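Local coordinates for L-ornithine 5-monooxygenase (Pseudomonas aeruginosa, PDB 3S5W), which catalyses the FAD- and NADPH-dependent hydroxylation of L-ornithine to N5-hydroxy-L-ornithine, the first step in making the hydroxamate siderophore pyoverdin, at residues Arg193-Gln196 against Val197-Ala200; Phe243-Leu246 against Asn247-Pro251; His210-Tyr213 against Leu214-Met217; Asp65-Gly68 against Asp69-Trp72; Gly416-Gln419 against Ala420-Leu424. All blocks are in the same frame, centred on the assembly; numbering follows the deposited sequence.

Contact 1 (Arg193-Gln196 against Val197-Ala200); sequences RIPQ and VFRA. With NAP (NADP nicotinamide-adenine-dinucleotide phosphate), chain F.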
# COMPACT_ATOMS: atom_id res chain seq x y z
N ARG A 193 -5.42 8.21 -4.21
CA ARG A 193 -5.24 9.49 -4.90
C ARG A 193 -6.37 9.70 -5.91
O ARG A 193 -6.59 8.86 -6.79
CB ARG A 193 -3.90 9.52 -5.63
CG ARG A 193 -3.64 10.82 -6.40
CD ARG A 193 -2.42 10.73 -7.31
NE ARG A 193 -1.19 10.74 -6.55
CZ ARG A 193 -0.24 9.81 -6.64
NH1 ARG A 193 -0.37 8.75 -7.44
NH2 ARG A 193 0.85 9.95 -5.90
N ILE A 194 -7.08 10.82 -5.80
CA ILE A 194 -8.22 11.13 -6.67
C ILE A 194 -7.84 12.37 -7.49
O ILE A 194 -7.60 13.42 -6.89
CB ILE A 194 -9.50 11.45 -5.82
CG1 ILE A 194 -9.78 10.33 -4.80
CG2 ILE A 194 -10.73 11.71 -6.72
CD1 ILE A 194 -10.03 8.93 -5.40
N PRO A 195 -7.77 12.26 -8.85
CA PRO A 195 -7.51 13.50 -9.62
C PRO A 195 -8.61 14.53 -9.34
O PRO A 195 -9.77 14.16 -9.12
CB PRO A 195 -7.60 13.04 -11.08
CG PRO A 195 -7.23 11.57 -11.03
CD PRO A 195 -7.95 11.10 -9.75
N GLN A 196 -8.26 15.81 -9.35
CA GLN A 196 -9.20 16.84 -8.90
C GLN A 196 -10.51 16.82 -9.67
O GLN A 196 -11.58 17.00 -9.08
CB GLN A 196 -8.56 18.23 -8.85
CG GLN A 196 -9.45 19.28 -8.08
CD GLN A 196 -10.63 19.74 -8.94
OE1 GLN A 196 -10.54 19.75 -10.17
NE2 GLN A 196 -11.74 20.15 -8.29
N VAL A 197 -10.43 16.60 -10.97
CA VAL A 197 -11.62 16.56 -11.84
C VAL A 197 -12.69 15.56 -11.37
O VAL A 197 -13.86 15.68 -11.73
CB VAL A 197 -11.25 16.37 -13.36
CG1 VAL A 197 -10.66 14.96 -13.69
CG2 VAL A 197 -12.43 16.71 -14.26
N PHE A 198 -12.28 14.54 -10.61
CA PHE A 198 -13.25 13.55 -10.16
C PHE A 198 -13.76 13.81 -8.76
O PHE A 198 -14.63 13.07 -8.30
CB PHE A 198 -12.67 12.13 -10.25
CG PHE A 198 -12.54 11.67 -11.65
CD1 PHE A 198 -13.65 11.23 -12.34
CD2 PHE A 198 -11.31 11.73 -12.28
CE1 PHE A 198 -13.56 10.84 -13.65
CE2 PHE A 198 -11.19 11.33 -13.59
CZ PHE A 198 -12.32 10.88 -14.29
N ARG A 199 -13.23 14.82 -8.06
CA ARG A 199 -13.61 15.07 -6.65
C ARG A 199 -15.09 15.40 -6.44
O ARG A 199 -15.72 15.00 -5.43
CB ARG A 199 -12.68 16.11 -6.01
CG ARG A 199 -11.27 15.54 -5.82
CD ARG A 199 -10.21 16.55 -5.50
NE ARG A 199 -8.88 15.97 -5.74
CZ ARG A 199 -7.73 16.60 -5.53
NH1 ARG A 199 -7.73 17.84 -5.04
NH2 ARG A 199 -6.59 15.99 -5.79
N ALA A 200 -15.66 16.12 -7.41
CA ALA A 200 -17.09 16.49 -7.42
C ALA A 200 -18.00 15.27 -7.55
O ALA A 200 -19.20 15.35 -7.25
CB ALA A 200 -17.39 17.44 -8.53
PA NAP F . 1.18 4.41 -9.64
O1A NAP F . 2.36 3.67 -10.11
O2A NAP F . 1.49 5.57 -8.82
O5B NAP F . 0.29 4.69 -10.91
C5B NAP F . -0.54 5.79 -10.86
C4B NAP F . -1.07 5.92 -12.27
O4B NAP F . -2.09 6.87 -12.16
C3B NAP F . 0.00 6.47 -13.22
O3B NAP F . -0.31 5.95 -14.50
C2B NAP F . -0.32 7.98 -13.16
O2B NAP F . -0.02 8.62 -14.36
C1B NAP F . -1.86 7.98 -13.00
N9A NAP F . -2.30 9.25 -12.39
C8A NAP F . -1.98 9.72 -11.14
N7A NAP F . -2.55 10.93 -10.96
C5A NAP F . -3.21 11.24 -12.09
C6A NAP F . -3.95 12.36 -12.47
N6A NAP F . -4.08 13.39 -11.64
N1A NAP F . -4.50 12.39 -13.71
C2A NAP F . -4.37 11.36 -14.60
N3A NAP F . -3.64 10.24 -14.23
C4A NAP F . -3.06 10.20 -13.01
O3 NAP F . 0.14 3.44 -8.88
PN NAP F . -0.31 1.88 -9.08
O1N NAP F . -1.45 1.68 -8.12
O2N NAP F . -0.54 1.51 -10.51
O5D NAP F . 1.03 1.23 -8.48
C5D NAP F . 1.81 0.15 -8.95
C4D NAP F . 2.29 -0.43 -7.63
O4D NAP F . 2.50 -1.82 -7.60
C3D NAP F . 3.58 0.10 -7.03
O3D NAP F . 3.50 1.48 -6.76
C2D NAP F . 3.68 -0.82 -5.81
O2D NAP F . 3.10 -0.35 -4.60
C1D NAP F . 2.94 -2.08 -6.27
P2B NAP F . 1.30 9.54 -14.58
O1X NAP F . 0.89 10.33 -15.82
O2X NAP F . 2.40 8.52 -14.80
O3X NAP F . 1.54 10.36 -13.34

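Contact 2 (Phe243-Leu246 against Asn247-Pro251); sequences FIDL and NDSYP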
# COMPACT_ATOMS: atom_id res chain seq x y z
N PHE A 243 -7.60 -3.45 -16.40
CA PHE A 243 -7.91 -3.73 -17.79
C PHE A 243 -7.97 -5.22 -18.12
O PHE A 243 -8.86 -5.65 -18.83
CB PHE A 243 -6.88 -3.08 -18.72
CG PHE A 243 -7.16 -3.33 -20.17
CD1 PHE A 243 -8.14 -2.59 -20.85
CD2 PHE A 243 -6.43 -4.31 -20.88
CE1 PHE A 243 -8.41 -2.83 -22.21
CE2 PHE A 243 -6.68 -4.57 -22.23
CZ PHE A 243 -7.69 -3.80 -22.90
N ILE A 244 -6.99 -5.98 -17.67
CA ILE A 244 -6.92 -7.39 -18.05
C ILE A 244 -8.10 -8.15 -17.38
O ILE A 244 -8.73 -9.05 -18.00
CB ILE A 244 -5.52 -7.96 -17.66
CG1 ILE A 244 -4.49 -7.59 -18.73
CG2 ILE A 244 -5.56 -9.47 -17.39
CD1 ILE A 244 -4.82 -8.12 -20.20
N ASP A 245 -8.40 -7.79 -16.13
CA ASP A 245 -9.57 -8.40 -15.51
C ASP A 245 -10.88 -8.13 -16.28
O ASP A 245 -11.67 -9.05 -16.50
CB ASP A 245 -9.74 -7.97 -14.06
CG ASP A 245 -10.64 -8.92 -13.31
OD1 ASP A 245 -10.29 -10.11 -13.22
OD2 ASP A 245 -11.68 -8.47 -12.80
N LEU A 246 -11.13 -6.87 -16.67
CA LEU A 246 -12.30 -6.58 -17.50
C LEU A 246 -12.27 -7.39 -18.79
O LEU A 246 -13.29 -8.02 -19.17
CB LEU A 246 -12.46 -5.08 -17.80
CG LEU A 246 -12.72 -4.24 -16.53
CD1 LEU A 246 -12.67 -2.76 -16.85
CD2 LEU A 246 -14.07 -4.61 -15.93
N ASN A 247 -11.12 -7.39 -19.46
CA ASN A 247 -11.01 -8.11 -20.73
C ASN A 247 -11.35 -9.60 -20.58
O ASN A 247 -12.10 -10.19 -21.41
CB ASN A 247 -9.59 -8.01 -21.28
CG ASN A 247 -9.42 -8.75 -22.62
OD1 ASN A 247 -9.95 -8.32 -23.63
ND2 ASN A 247 -8.69 -9.87 -22.60
N ASP A 248 -10.77 -10.21 -19.53
CA ASP A 248 -10.84 -11.65 -19.33
C ASP A 248 -12.17 -12.11 -18.73
O ASP A 248 -12.64 -13.19 -19.06
CB ASP A 248 -9.68 -12.17 -18.45
CG ASP A 248 -8.31 -12.09 -19.14
OD1 ASP A 248 -8.25 -11.77 -20.34
OD2 ASP A 248 -7.29 -12.36 -18.46
N SER A 249 -12.78 -11.31 -17.86
CA SER A 249 -13.88 -11.79 -17.00
C SER A 249 -15.23 -11.13 -17.24
O SER A 249 -16.24 -11.63 -16.73
CB SER A 249 -13.52 -11.59 -15.54
OG SER A 249 -12.64 -12.61 -15.19
N TYR A 250 -15.22 -10.03 -17.97
CA TYR A 250 -16.44 -9.26 -18.24
C TYR A 250 -16.61 -9.08 -19.72
O TYR A 250 -16.37 -7.98 -20.23
CB TYR A 250 -16.39 -7.93 -17.50
CG TYR A 250 -16.37 -8.10 -16.01
CD1 TYR A 250 -15.17 -8.37 -15.34
CD2 TYR A 250 -17.55 -8.04 -15.27
CE1 TYR A 250 -15.16 -8.57 -13.98
CE2 TYR A 250 -17.55 -8.24 -13.91
CZ TYR A 250 -16.34 -8.50 -13.27
OH TYR A 250 -16.33 -8.67 -11.92
N PRO A 251 -17.05 -10.15 -20.43
CA PRO A 251 -17.06 -10.13 -21.89
C PRO A 251 -17.95 -9.02 -22.46
O PRO A 251 -17.68 -8.54 -23.54
CB PRO A 251 -17.54 -11.55 -22.29
CG PRO A 251 -18.17 -12.14 -21.04
CD PRO A 251 -17.49 -11.46 -19.88
O HOH W 1 -13.21 -9.92 -11.20

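Contact 3 (His210-Tyr213 against Leu214-Met217); sequences HSQY and LEHM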
# COMPACT_ATOMS: atom_id res chain seq x y z
N HIS A 210 -9.49 2.17 -7.80
CA HIS A 210 -9.14 0.77 -8.01
C HIS A 210 -9.08 -0.01 -6.68
O HIS A 210 -9.33 -1.21 -6.68
CB HIS A 210 -7.80 0.65 -8.75
CG HIS A 210 -7.32 -0.76 -8.92
ND1 HIS A 210 -6.34 -1.30 -8.13
CD2 HIS A 210 -7.70 -1.73 -9.79
CE1 HIS A 210 -6.12 -2.55 -8.50
NE2 HIS A 210 -6.93 -2.84 -9.50
N SER A 211 -8.71 0.66 -5.59
CA SER A 211 -8.67 0.03 -4.25
C SER A 211 -10.02 -0.59 -3.84
O SER A 211 -10.05 -1.44 -2.97
CB SER A 211 -8.21 1.04 -3.17
OG SER A 211 -9.15 2.12 -3.11
N GLN A 212 -11.12 -0.17 -4.48
CA GLN A 212 -12.46 -0.74 -4.23
C GLN A 212 -13.01 -1.58 -5.39
O GLN A 212 -14.21 -1.84 -5.48
CB GLN A 212 -13.44 0.39 -3.84
CG GLN A 212 -13.11 0.94 -2.45
CD GLN A 212 -13.41 -0.06 -1.34
OE1 GLN A 212 -12.50 -0.67 -0.78
NE2 GLN A 212 -14.70 -0.27 -1.04
N TYR A 213 -12.11 -2.03 -6.27
CA TYR A 213 -12.54 -2.63 -7.55
C TYR A 213 -13.56 -3.77 -7.37
O TYR A 213 -14.65 -3.76 -7.97
CB TYR A 213 -11.29 -3.13 -8.31
CG TYR A 213 -11.57 -3.84 -9.58
CD1 TYR A 213 -11.74 -5.25 -9.60
CD2 TYR A 213 -11.67 -3.14 -10.80
CE1 TYR A 213 -12.01 -5.93 -10.81
CE2 TYR A 213 -11.94 -3.82 -12.01
CZ TYR A 213 -12.10 -5.22 -12.00
OH TYR A 213 -12.37 -5.89 -13.16
N LEU A 214 -13.22 -4.76 -6.55
CA LEU A 214 -14.05 -5.98 -6.43
C LEU A 214 -15.41 -5.69 -5.81
O LEU A 214 -16.41 -6.33 -6.16
CB LEU A 214 -13.29 -7.07 -5.67
CG LEU A 214 -12.30 -7.89 -6.51
CD1 LEU A 214 -11.52 -8.88 -5.63
CD2 LEU A 214 -12.96 -8.63 -7.68
N GLU A 215 -15.45 -4.69 -4.94
CA GLU A 215 -16.70 -4.26 -4.29
C GLU A 215 -17.72 -3.69 -5.29
O GLU A 215 -18.92 -3.94 -5.18
CB GLU A 215 -16.39 -3.25 -3.18
CG GLU A 215 -17.63 -2.74 -2.43
CD GLU A 215 -18.10 -3.74 -1.36
OE1 GLU A 215 -17.90 -4.98 -1.54
OE2 GLU A 215 -18.66 -3.28 -0.34
N HIS A 216 -17.24 -2.94 -6.28
CA HIS A 216 -18.11 -2.32 -7.27
C HIS A 216 -18.37 -3.19 -8.46
O HIS A 216 -19.43 -3.07 -9.07
CB HIS A 216 -17.54 -1.00 -7.76
CG HIS A 216 -17.64 0.09 -6.76
ND1 HIS A 216 -16.69 0.30 -5.79
CD2 HIS A 216 -18.60 1.02 -6.56
CE1 HIS A 216 -17.06 1.31 -5.03
NE2 HIS A 216 -18.21 1.77 -5.48
N MET A 217 -17.42 -4.05 -8.81
CA MET A 217 -17.61 -4.94 -9.93
C MET A 217 -18.53 -6.14 -9.60
O MET A 217 -19.08 -6.77 -10.50
CB MET A 217 -16.28 -5.38 -10.53
CG MET A 217 -15.50 -4.23 -11.19
SD MET A 217 -16.38 -3.30 -12.50
CE MET A 217 -16.74 -4.60 -13.67

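Contact 4 (Asp65-Gly68 against Asp69-Trp72); sequences DKQG and DYRW. With FAD (flavin-adenine dinucleotide), chain C.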
# COMPACT_ATOMS: atom_id res chain seq x y z
N ASP A 65 -6.64 -2.60 13.96
CA ASP A 65 -6.91 -2.49 12.55
C ASP A 65 -8.39 -2.31 12.31
O ASP A 65 -9.20 -3.05 12.85
CB ASP A 65 -6.38 -3.70 11.75
CG ASP A 65 -6.21 -3.40 10.26
OD1 ASP A 65 -7.23 -3.29 9.53
OD2 ASP A 65 -5.05 -3.24 9.81
N LYS A 66 -8.70 -1.34 11.47
CA LYS A 66 -10.08 -1.02 11.15
C LYS A 66 -10.83 -2.13 10.41
O LYS A 66 -12.05 -2.15 10.44
CB LYS A 66 -10.20 0.32 10.43
CG LYS A 66 -9.64 0.37 9.02
CD LYS A 66 -9.79 1.78 8.42
CE LYS A 66 -9.34 1.79 6.96
NZ LYS A 66 -9.54 3.15 6.37
N GLN A 67 -10.11 -3.04 9.74
CA GLN A 67 -10.81 -4.13 9.01
C GLN A 67 -11.37 -5.13 10.01
O GLN A 67 -10.66 -5.53 10.95
CB GLN A 67 -9.87 -4.86 8.05
CG GLN A 67 -9.26 -3.97 6.97
CD GLN A 67 -8.47 -4.81 5.97
OE1 GLN A 67 -9.02 -5.73 5.36
NE2 GLN A 67 -7.18 -4.55 5.85
N GLY A 68 -12.62 -5.52 9.81
CA GLY A 68 -13.29 -6.51 10.68
C GLY A 68 -12.76 -7.90 10.41
O GLY A 68 -12.64 -8.73 11.32
N ASP A 69 -12.45 -8.15 9.15
CA ASP A 69 -11.92 -9.42 8.70
C ASP A 69 -10.75 -9.04 7.79
O ASP A 69 -10.97 -8.53 6.69
CB ASP A 69 -12.99 -10.15 7.88
CG ASP A 69 -12.53 -11.52 7.41
OD1 ASP A 69 -11.61 -12.11 8.02
OD2 ASP A 69 -13.11 -12.01 6.43
N TYR A 70 -9.52 -9.24 8.27
CA TYR A 70 -8.32 -8.70 7.59
C TYR A 70 -8.06 -9.30 6.20
O TYR A 70 -7.99 -10.52 6.04
CB TYR A 70 -7.06 -8.86 8.45
CG TYR A 70 -5.85 -8.36 7.69
CD1 TYR A 70 -5.03 -9.25 6.97
CD2 TYR A 70 -5.58 -6.98 7.59
CE1 TYR A 70 -3.96 -8.79 6.23
CE2 TYR A 70 -4.48 -6.51 6.86
CZ TYR A 70 -3.69 -7.42 6.16
OH TYR A 70 -2.65 -6.94 5.42
N ARG A 71 -7.91 -8.43 5.21
CA ARG A 71 -7.39 -8.82 3.90
C ARG A 71 -6.35 -7.79 3.47
O ARG A 71 -6.42 -6.62 3.82
CB ARG A 71 -8.51 -8.91 2.85
CG ARG A 71 -9.56 -10.02 3.12
CD ARG A 71 -10.52 -10.18 1.93
NE ARG A 71 -11.36 -8.99 1.78
CZ ARG A 71 -11.92 -8.59 0.64
NH1 ARG A 71 -11.73 -9.26 -0.49
NH2 ARG A 71 -12.66 -7.50 0.62
N TRP A 72 -5.35 -8.27 2.72
CA TRP A 72 -4.27 -7.41 2.22
C TRP A 72 -4.75 -6.83 0.89
O TRP A 72 -4.70 -7.51 -0.13
CB TRP A 72 -3.00 -8.26 2.06
CG TRP A 72 -1.78 -7.51 1.54
CD1 TRP A 72 -1.23 -6.37 2.05
CD2 TRP A 72 -0.95 -7.90 0.42
NE1 TRP A 72 -0.12 -5.99 1.29
CE2 TRP A 72 0.07 -6.92 0.29
CE3 TRP A 72 -1.00 -8.96 -0.49
CZ2 TRP A 72 1.05 -6.98 -0.70
CZ3 TRP A 72 -0.03 -9.02 -1.50
CH2 TRP A 72 0.99 -8.05 -1.59
PA FAD C . -1.07 -1.57 4.61
O1A FAD C . -1.76 -0.60 3.71
O2A FAD C . -0.87 -2.97 4.02
O5B FAD C . -1.91 -1.73 5.99
C5B FAD C . -2.42 -0.58 6.63
C4B FAD C . -3.47 -1.10 7.59
O4B FAD C . -3.92 -0.02 8.35
C3B FAD C . -4.68 -1.63 6.83
O3B FAD C . -4.91 -2.98 7.17
C2B FAD C . -5.84 -0.72 7.27
O2B FAD C . -7.03 -1.45 7.54
C1B FAD C . -5.32 -0.15 8.55
N9A FAD C . -5.77 1.19 8.88
C8A FAD C . -5.72 2.34 8.09
N7A FAD C . -6.18 3.38 8.85
C5A FAD C . -6.48 2.90 10.09
C6A FAD C . -6.98 3.52 11.24
N6A FAD C . -7.02 4.86 11.33
N1A FAD C . -7.19 2.74 12.37
C2A FAD C . -6.92 1.39 12.40
N3A FAD C . -6.42 0.77 11.25
C4A FAD C . -6.21 1.53 10.13
N1 FAD C . 4.35 -4.09 -2.18
C2 FAD C . 5.27 -5.06 -2.57
O2 FAD C . 6.38 -5.08 -2.08
N3 FAD C . 4.93 -6.01 -3.51
C4 FAD C . 3.68 -6.04 -4.07
O4 FAD C . 3.40 -6.94 -4.88
C4X FAD C . 2.75 -5.05 -3.70
N5 FAD C . 1.49 -5.03 -4.27
C5X FAD C . 0.58 -4.05 -3.91
C6 FAD C . -0.70 -4.04 -4.50
C7 FAD C . -1.63 -3.07 -4.16
C7M FAD C . -2.97 -3.12 -4.84
C8 FAD C . -1.27 -2.08 -3.25
C8M FAD C . -2.23 -1.00 -2.84
C9 FAD C . -0.01 -2.07 -2.66
C9A FAD C . 0.93 -3.07 -2.97
N10 FAD C . 2.20 -3.08 -2.39
C10 FAD C . 3.11 -4.06 -2.78
C1' FAD C . 2.65 -2.02 -1.43
C2' FAD C . 2.02 -2.13 -0.03
O2' FAD C . 2.05 -0.78 0.46
C3' FAD C . 2.87 -3.03 0.86
O3' FAD C . 3.01 -4.35 0.30
C4' FAD C . 2.25 -3.20 2.27
O4' FAD C . 0.87 -3.53 2.14
C5' FAD C . 2.47 -1.99 3.22
O5' FAD C . 2.17 -2.44 4.53
P FAD C . 1.61 -1.46 5.69
O1P FAD C . 1.28 -2.38 6.85
O2P FAD C . 2.64 -0.39 5.90
O3P FAD C . 0.28 -0.85 5.05

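Contact 5 (Gly416-Gln419 against Ala420-Leu424); sequences GFSQ and ASHGL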
# COMPACT_ATOMS: atom_id res chain seq x y z
N GLY A 416 6.21 3.70 6.44
CA GLY A 416 5.69 3.87 5.08
C GLY A 416 5.49 5.32 4.68
O GLY A 416 4.91 5.59 3.60
N PHE A 417 5.99 6.23 5.52
CA PHE A 417 5.81 7.68 5.30
C PHE A 417 7.12 8.41 5.08
O PHE A 417 7.21 9.65 5.22
CB PHE A 417 5.01 8.28 6.48
CG PHE A 417 3.59 7.85 6.43
CD1 PHE A 417 2.66 8.60 5.69
CD2 PHE A 417 3.18 6.63 7.00
CE1 PHE A 417 1.33 8.17 5.56
CE2 PHE A 417 1.85 6.20 6.89
CZ PHE A 417 0.93 6.97 6.16
N SER A 418 8.17 7.65 4.79
CA SER A 418 9.49 8.23 4.77
C SER A 418 10.29 7.83 3.53
O SER A 418 11.49 7.73 3.58
CB SER A 418 10.23 7.90 6.07
OG SER A 418 10.17 6.51 6.32
N GLN A 419 9.60 7.62 2.41
CA GLN A 419 10.30 7.42 1.13
C GLN A 419 11.34 8.53 0.84
O GLN A 419 12.46 8.21 0.38
CB GLN A 419 9.31 7.33 -0.02
CG GLN A 419 9.95 7.18 -1.41
CD GLN A 419 8.90 7.07 -2.46
OE1 GLN A 419 8.54 8.06 -3.10
NE2 GLN A 419 8.34 5.88 -2.62
N ALA A 420 10.98 9.79 1.11
CA ALA A 420 11.90 10.92 0.82
C ALA A 420 13.28 10.77 1.46
O ALA A 420 14.28 11.19 0.89
CB ALA A 420 11.26 12.29 1.19
N SER A 421 13.34 10.14 2.62
CA SER A 421 14.60 10.01 3.36
C SER A 421 15.19 8.59 3.40
O SER A 421 16.37 8.41 3.68
CB SER A 421 14.42 10.51 4.80
OG SER A 421 13.34 9.84 5.46
N HIS A 422 14.34 7.59 3.21
CA HIS A 422 14.76 6.19 3.41
C HIS A 422 14.69 5.35 2.13
O HIS A 422 15.14 4.21 2.13
CB HIS A 422 13.87 5.51 4.47
CG HIS A 422 14.08 6.02 5.86
ND1 HIS A 422 14.70 5.27 6.84
CD2 HIS A 422 13.76 7.21 6.42
CE1 HIS A 422 14.72 5.97 7.96
NE2 HIS A 422 14.17 7.16 7.73
N GLY A 423 14.11 5.88 1.07
CA GLY A 423 14.25 5.26 -0.23
C GLY A 423 13.00 4.56 -0.73
O GLY A 423 11.98 4.50 -0.03
N LEU A 424 13.10 4.00 -1.93
CA LEU A 424 11.96 3.38 -2.61
C LEU A 424 11.42 2.11 -1.94
O LEU A 424 10.29 1.70 -2.23
CB LEU A 424 12.29 3.15 -4.11
CG LEU A 424 12.32 4.47 -4.90
CD1 LEU A 424 13.10 4.31 -6.20
CD2 LEU A 424 10.95 4.97 -5.23
O HOH W 2 8.51 10.80 2.23
O HOH W 3 8.41 3.49 -1.59

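Contact 1 (Arg193-Gln196 against Val197-Ala200)
Val-197 to Arg-199 fold back on Pro-195 and Gln-196 in two overlapping beta turns, part of the loop that leads from strand 191-192 to strand 207-209 and lies beside the adenine of the bound NADP. The side chain of Val-197 touches lightly, CG1 being 4.5 Å from Pro-195 CB, and it also touches Val-339 of strand 337-345. Phe-198 closes the first turn with its backbone N, 2.9 Å from Pro-195 O. Its ring presents an edge to the proline, CD2 lying 4.1 Å from Pro-195 CB, while CB meets the CG2 branch of Ile-194 and the two side chains cross at about a right angle. The buried ring packs on Val-369 and Leu-371 of strand 368-371, which ties the loop to the parallel sheet. Pro-195 is thus caught between protein and cofactor, for its CB also approaches N6A of the adenine, at 3.6 Å. Arg-199 completes the second turn through its N and Gln-196 O. In the conformer described, one of two modelled, its side chain is extended from CG to NE (chi2 167°, chi3 -163°) and reaches back across Gln-196, whose CA sits over one face of the guanidinium, offset toward the rim. The gripping is side-on and directed at a single carbonyl: Ile-194 O lies in the guanidinium plane, 3.1 Å from Arg-199 NE and 3.0 Å from Arg-199 NH2, the latter approaching nearly along the C=O axis.

Contact 2 (Phe243-Leu246 against Asn247-Pro251)
Phe-243 to Leu-246 and Asn-247 to Ser-249 form the last turns of helix 237-249, which Tyr-250 and Pro-251 leave; four successive i to i+4 backbone bonds join the two segments. The shortest, Asp-248 N to Ile-244 O, measures 2.8 Å; the last, Tyr-250 N to Leu-246 O, is 3.0 Å. Side chains four or five residues apart meet in pairs. Ile-244 and Asp-248 run side by side in the same direction, with CG2 of the former 3.5 Å from OD2 of the latter. That carboxylate also accepts from Asn-247 ND2, through OD1 at 3.0 Å, and forms a salt bridge to Arg-315 of helix 310-326. The helix is the connection of a Rossmann-type beta-alpha-beta unit between strands 228-233 and 253-258, in the NADP-binding part of the enzyme, and Phe-243 and Leu-246 pack onto both strands. Leu-246 CD2 lies 4.0 Å from Tyr-250 CD1, approaching the ring obliquely. Asp-245 CB points away, but with CG anti to the backbone N (chi1 -161°) the carboxylate comes round beside the tyrosine ring edge: OD2 is 3.7 Å from CE1 of Tyr-250, receives a hydrogen bond from a water at 2.6 Å, and is hydrogen-bonded to Tyr-213 OH; the water's link to Tyr-250 OH is weak.

Contact 3 (His210-Tyr213 against Leu214-Met217)
Tyr-213 and Met-217, one turn apart, make the tight half of a contact that spans the start of the short helix 213-217, with Gln-212 at its N-cap position. Met-217 CG lies over one face of the Tyr-213 ring in a CH-pi contact, 3.7 Å from the centroid, and its nearest ring atom is CZ. The bend of the methionine at chi2 (-56°) puts SD obliquely above the ring, 5.0 Å from the same centroid, as a looser Met-aromatic contact. In the backbone, Met-217 N donates to Tyr-213 O at 2.9 Å. Leu-214 adds an apolar touch, its CD2 meeting Tyr-213 CD1 at 4.1 Å. The tyrosine ring is buried, covered by Leu-246 of helix 237-249 and by Val-78 in a loop.

The other side of the turn is looser and partly open to solvent. Gln-212 and the exposed Glu-215 run side by side in the same direction, with NE2 of the former no closer than 4.0 Å to CB of the latter; the glutamine OE1 has its partner in Asn-75 ND2. The backbone bonds from Glu-215 N and His-216 N to Gln-212 O are both weak. A side chain supplies a straighter bond to this carbonyl. The imidazole of His-216, stacked on Phe-208 of the preceding strand, meets Gln-212 O with its edge: ND1 donates at 3.3 Å with an N-H...O angle of 167°, the oxygen lying in the ring plane and the nitrogen above the carbonyl plane.

Contact 4 (Asp65-Gly68 against Asp69-Trp72)
Gln-67 NE2 is held by two acceptors, Arg-71 O at 3.0 Å and the ribose hydroxyl oxygen O3B of FAD at 3.1 Å. Arg-71 O lies in the plane of the amide, and the other end of the same amide is used as well: Gln-67 OE1 accepts from Arg-71 N at 2.9 Å, the donor standing above the carbonyl plane. This pair of bonds to one residue's backbone fixes the rotation of the amide and leads its NH2 to the cofactor. The glutamine chain is extended beyond CG (chi2 -174°), which lets the amide reach Arg-71 and the ribose, and NE2 passes 3.4 Å from CD2 of the Tyr-70 ring, obliquely. Asp-65 does the complementary work. Its OD1 accepts from FAD O2B at 2.7 Å and, through its anti lone pair, from Gln-67 N in an Asx turn, while OD2 accepts from FAD O3B, also at 2.7 Å, and is also hydrogen-bonded to Phe-38 N. An acidic residue that takes both ribose hydroxyls at the end of the second strand is a hallmark of dinucleotide-binding Rossmann folds. Lys-66 runs extended over one face of the adenine, and Trp-72 NE1 donates to FAD O4' at 2.8 Å. The loop leaves strand 61-65 beside strand 144-146; Tyr-70 and Trp-72 pack on Pro-40 of helix 40-56, and Arg-134 of helix 126-137 holds Asp-69 in a salt bridge.

Contact 5 (Gly416-Gln419 against Ala420-Leu424)
Gln-419 sends its extended side chain (chi1 177°, chi2 179°) past Gly-423 to Leu-424, with which it crosses obliquely: NE2 lies 3.8 Å from CD2 of the leucine, and CG passes 3.6 Å from Gly-423 O. The amide nitrogen is shared between two polar partners. It is hydrogen-bonded to Tyr-305 OH, and it donates at 2.6 Å to a water that in turn donates a hydrogen bond to Leu-424 O, so the two ends of the turn are bridged through solvent. Gln-419 O accepts from Gly-423 N at 2.9 Å.

Ser-418 works mainly through its carbonyl, which receives two backbone donors from different directions. His-422 N lies nearly in line with the carbonyl at 2.9 Å, whereas Ser-421 N, at 3.2 Å, stands above the carbonyl plane. The serine CB rests obliquely on the imidazole, 3.6 Å from His-422 CD2. OG takes the position between the backbone N and the carbonyl carbon (chi1 51°), turned to Asp-426 OD1 rather than capping the helix. Ala-420 contributes through its backbone, its N donating to a second water at 2.9 Å.

His-422 is stacked on Tyr-400, and Leu-424 packs on Leu-297 of helix 290-299. The segments build a single-turn helix, 419-422, with Ser-418 at the N-cap position and Gly-423, at positive phi, leaving it, set close to the NADP-binding Tyr-305 and the substrate-binding Phe-277.

In the fold
Along the chain the order is contact 4, contact 1, contact 3, contact 2, contact 5. Contact 4 follows strand 61-65 of the FAD-binding sheet, and contact 5 follows strand 411-414 of the same sheet; their centres are about 25 Å apart. The others belong to the part built on the parallel five-stranded sheet that serves NADP: contacts 1 and 3, centres about 17 Å apart, come before and after strand 207-209 in the chain, and contact 2 lies on the helix between strands 228-233 and 253-258. Only contacts 2 and 3 touch, with Leu-246 CD2 against Met-217 CE at 3.5 Å. Contacts 3 and 4 come within about 5 Å at their nearest atoms, where the FAD-binding and NADP-binding parts lie next to each other.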